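Local coordinates for EVE domain-containing protein (Pseudomonas syringae pv. tomato str. DC3000, PDB 2EVE) that is of unknown function but carries an EVE domain of the PUA-related clan, and so may bind RNA or a modified nucleic acid base, at residues D11-S16 with A24-V29; D72-A75 with D79-Y82. All coordinates share one frame; numbering follows the deposited sequence.

Contact 1: residues D11-S16 with A24-V29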
# COMPACT_ATOMS: atom_id res chain seq x y z
N ASP A 11 13.32 2.89 0.52
CA ASP A 11 14.24 3.99 0.80
C ASP A 11 13.46 5.26 1.12
O ASP A 11 13.99 6.18 1.73
CB ASP A 11 15.17 4.26 -0.38
CG ASP A 11 16.28 3.24 -0.50
OD1 ASP A 11 16.77 2.78 0.56
OD2 ASP A 11 16.67 2.91 -1.63
N GLU A 12 12.20 5.29 0.70
CA GLU A 12 11.34 6.44 0.95
C GLU A 12 10.51 6.19 2.21
O GLU A 12 10.43 7.05 3.09
CB GLU A 12 10.41 6.68 -0.24
CG GLU A 12 9.56 7.94 -0.11
CD GLU A 12 8.71 8.22 -1.34
OE1 GLU A 12 8.96 7.58 -2.39
OE2 GLU A 12 7.81 9.07 -1.25
N PHE A 13 9.91 5.01 2.29
CA PHE A 13 9.11 4.64 3.46
C PHE A 13 9.03 3.12 3.49
O PHE A 13 8.45 2.50 2.60
CB PHE A 13 7.71 5.26 3.36
CG PHE A 13 6.85 5.03 4.57
CD1 PHE A 13 7.29 5.41 5.84
CD2 PHE A 13 5.60 4.43 4.45
CE1 PHE A 13 6.49 5.21 6.96
CE2 PHE A 13 4.79 4.22 5.56
CZ PHE A 13 5.24 4.61 6.82
N SER A 14 9.64 2.53 4.51
CA SER A 14 9.70 1.08 4.66
C SER A 14 8.84 0.58 5.81
O SER A 14 8.34 1.36 6.62
CB SER A 14 11.14 0.64 4.91
OG SER A 14 11.54 1.04 6.21
N ILE A 15 8.69 -0.74 5.89
CA ILE A 15 7.91 -1.32 6.97
C ILE A 15 8.63 -1.04 8.30
O ILE A 15 7.99 -0.95 9.35
CB ILE A 15 7.72 -2.85 6.78
CG1 ILE A 15 6.87 -3.43 7.91
CG2 ILE A 15 9.07 -3.54 6.71
CD1 ILE A 15 5.43 -2.93 7.92
N SER A 16 9.96 -0.89 8.24
CA SER A 16 10.73 -0.59 9.45
C SER A 16 10.39 0.81 9.94
O SER A 16 10.32 1.06 11.14
CB SER A 16 12.23 -0.69 9.18
OG SER A 16 12.64 -2.04 9.02
N ALA A 24 1.40 6.56 10.76
CA ALA A 24 1.90 7.54 9.81
C ALA A 24 0.89 7.82 8.72
O ALA A 24 -0.15 7.16 8.63
CB ALA A 24 3.20 7.03 9.20
N ARG A 25 1.19 8.79 7.87
CA ARG A 25 0.31 9.14 6.76
C ARG A 25 0.78 8.46 5.48
O ARG A 25 1.96 8.48 5.15
CB ARG A 25 0.29 10.65 6.54
CG ARG A 25 -0.64 11.10 5.41
CD ARG A 25 -0.63 12.61 5.24
NE ARG A 25 0.66 13.09 4.76
CZ ARG A 25 1.21 14.24 5.14
NH1 ARG A 25 0.58 15.02 6.00
NH2 ARG A 25 2.39 14.60 4.64
N TRP A 26 -0.17 7.85 4.77
CA TRP A 26 0.13 7.21 3.50
C TRP A 26 -0.35 8.21 2.47
O TRP A 26 -1.54 8.51 2.40
CB TRP A 26 -0.66 5.90 3.37
CG TRP A 26 -0.13 4.99 2.30
CD1 TRP A 26 -0.40 5.03 0.96
CD2 TRP A 26 0.80 3.92 2.49
NE1 TRP A 26 0.30 4.04 0.31
CE2 TRP A 26 1.05 3.35 1.23
CE3 TRP A 26 1.44 3.39 3.62
CZ2 TRP A 26 1.92 2.26 1.06
CZ3 TRP A 26 2.31 2.31 3.45
CH2 TRP A 26 2.54 1.77 2.18
N ASP A 27 0.56 8.73 1.66
CA ASP A 27 0.18 9.71 0.66
C ASP A 27 0.87 9.45 -0.66
O ASP A 27 1.47 8.40 -0.85
CB ASP A 27 0.51 11.11 1.17
CG ASP A 27 1.95 11.24 1.63
OD1 ASP A 27 2.85 10.74 0.92
OD2 ASP A 27 2.19 11.85 2.69
N GLY A 28 0.77 10.41 -1.58
CA GLY A 28 1.43 10.26 -2.86
C GLY A 28 0.84 9.26 -3.83
O GLY A 28 1.51 8.84 -4.78
N VAL A 29 -0.40 8.83 -3.59
CA VAL A 29 -1.05 7.90 -4.50
C VAL A 29 -1.64 8.78 -5.59
O VAL A 29 -2.49 9.63 -5.33
CB VAL A 29 -2.13 7.08 -3.79
CG1 VAL A 29 -2.83 6.16 -4.79
CG2 VAL A 29 -1.49 6.25 -2.68
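An apolar, partly aromatic contact sets the ring of Phe13, in the loop between strand 3-8 and helix 15-21, against Trp26 and Ala24 of the outermost strand 23-26. No hydrogen bond crosses between the two segments. Phe13 carries CG anti to its own N (chi1 -175°), which sends the ring across to the strand. Its CE2 edge meets Trp26 CZ3 at 3.8 Å, with the tryptophan carbon close to the phenyl plane. The six-membered ring of Trp26 is turned steeply against that plane, at 74°. At the far end of the phenyl ring, Phe13 CZ lies 4.0 Å from Ala24 CB. Trp26 is buried, and Phe47 and Phe49 of strand 46-51 meet it edge-to-face. Beyond the strand end, Asp27 folds back onto Arg25 in a salt bridge, Arg25 NE to Asp27 OD2 at 2.9 Å; OD2 receives the bond on its anti lone pair and lies only 6° out of the guanidinium plane. A morpholinopropane sulfonic acid molecule, probably from the crystallisation liquor, comes within about 4 Å of the Trp26 side chain (nearest atoms). Phe13, Trp26, Phe47 and Phe49 form an aromatic cluster that links the loop before helix 15-21 to edge strand 23-26 and to strand 46-51 in the sheet of the PUA-related EVE fold.

Contact 2: residues D72-A75 with D79-Y82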
# COMPACT_ATOMS: atom_id res chain seq x y z
N ASP A 72 -5.37 14.70 0.29
CA ASP A 72 -3.92 14.54 0.40
C ASP A 72 -3.20 15.88 0.44
O ASP A 72 -3.11 16.57 -0.56
CB ASP A 72 -3.42 13.70 -0.78
CG ASP A 72 -1.96 13.31 -0.64
OD1 ASP A 72 -1.49 12.50 -1.47
OD2 ASP A 72 -1.29 13.80 0.29
N PRO A 73 -2.65 16.25 1.61
CA PRO A 73 -1.94 17.52 1.75
C PRO A 73 -0.71 17.67 0.85
O PRO A 73 -0.32 18.80 0.53
CB PRO A 73 -1.58 17.56 3.23
CG PRO A 73 -1.41 16.11 3.58
CD PRO A 73 -2.58 15.47 2.86
N THR A 74 -0.11 16.56 0.44
CA THR A 74 1.08 16.65 -0.41
C THR A 74 0.77 17.20 -1.80
O THR A 74 1.65 17.78 -2.44
CB THR A 74 1.79 15.28 -0.57
OG1 THR A 74 0.92 14.33 -1.21
CG2 THR A 74 2.22 14.74 0.79
N ALA A 75 -0.46 17.04 -2.27
CA ALA A 75 -0.84 17.54 -3.58
C ALA A 75 -0.73 19.06 -3.65
O ALA A 75 -0.47 19.63 -4.70
CB ALA A 75 -2.26 17.10 -3.93
N ASP A 79 6.77 21.74 -2.64
CA ASP A 79 8.03 21.11 -2.27
C ASP A 79 7.95 19.60 -2.21
O ASP A 79 8.98 18.92 -2.06
CB ASP A 79 8.50 21.66 -0.92
CG ASP A 79 9.00 23.08 -1.02
OD1 ASP A 79 9.99 23.31 -1.75
OD2 ASP A 79 8.40 23.97 -0.37
N SER A 80 6.74 19.06 -2.32
CA SER A 80 6.54 17.62 -2.28
C SER A 80 6.73 17.01 -3.67
O SER A 80 6.38 17.63 -4.67
CB SER A 80 5.13 17.29 -1.80
OG SER A 80 4.86 15.90 -1.97
N HIS A 81 7.29 15.81 -3.71
CA HIS A 81 7.49 15.13 -4.98
C HIS A 81 6.13 14.74 -5.56
O HIS A 81 6.03 14.38 -6.74
CB HIS A 81 8.34 13.87 -4.80
CG HIS A 81 9.80 14.14 -4.65
ND1 HIS A 81 10.51 14.89 -5.56
CD2 HIS A 81 10.70 13.76 -3.71
CE1 HIS A 81 11.78 14.95 -5.19
NE2 HIS A 81 11.92 14.27 -4.07
N TYR A 82 5.08 14.81 -4.74
CA TYR A 82 3.75 14.44 -5.20
C TYR A 82 2.86 15.66 -5.39
O TYR A 82 1.64 15.57 -5.37
CB TYR A 82 3.11 13.46 -4.23
CG TYR A 82 3.97 12.24 -4.03
CD1 TYR A 82 4.23 11.36 -5.08
CD2 TYR A 82 4.59 12.00 -2.80
CE1 TYR A 82 5.08 10.27 -4.92
CE2 TYR A 82 5.45 10.92 -2.63
CZ TYR A 82 5.69 10.06 -3.69
OH TYR A 82 6.55 9.00 -3.52
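Thr74 packs against Ser80 and Tyr82 where the long connection between strands 58-71 and 95-110 doubles back on itself, an Asx turn on one side facing an ST turn on the other. Asp72 opens the first turn: its OD2 accepts from Thr74 N at 3.0 Å and from Thr74 OG1 at 2.7 Å. Both donors approach from the same face of the carboxylate, well above its plane, so one oxygen is gripped twice. The other oxygen, OD1, pairs with Arg30 in a salt bridge, and both carboxylate oxygens of this buried acid are thus engaged. Pro73 carries the chain into helical backbone angles. Thr74 contributes the largest share of the contact. Its OG1 sits between the backbone N and the carbonyl carbon (chi1 62°), within reach of Asp72, while CB is turned to Ser80 OG at 3.4 Å. The side chains of Tyr82 and Thr74 lie side by side, pointing the same way, with Tyr82 CB 3.8 Å from Thr74 OG1, and Tyr82 OH hydrogen-bonds to Glu12. Ala75 N closes the turn on Asp72 O at 3.2 Å. Ala75 points its methyl away from the second segment, but its CA approaches Tyr82 O at 3.6 Å, a carbonyl that also accepts from Arg30. On the facing turn, Ser80 OG lies anti to its own N and accepts from Tyr82 N at 3.0 Å, with an N-H...O angle of 161°.

In the fold
The centres of the two contacts are 13 Å apart, on the same side of the chain's centre, and they follow in series, contact 1 closing before contact 2 opens. Contact 1 joins the loop before helix 15-21 to edge strand 23-26, whereas contact 2 lies farther out, in the connection between strands 58-71 and 95-110, the latter being the sheet neighbour of 23-26. Two probable hydrogen bonds join them directly: Glu12 OE2 to Tyr82 OH at 2.6 Å and Gly28 N to Asp72 OD1 at 3.1 Å. The outlying connection is thereby fastened to the N-terminal part of the EVE domain.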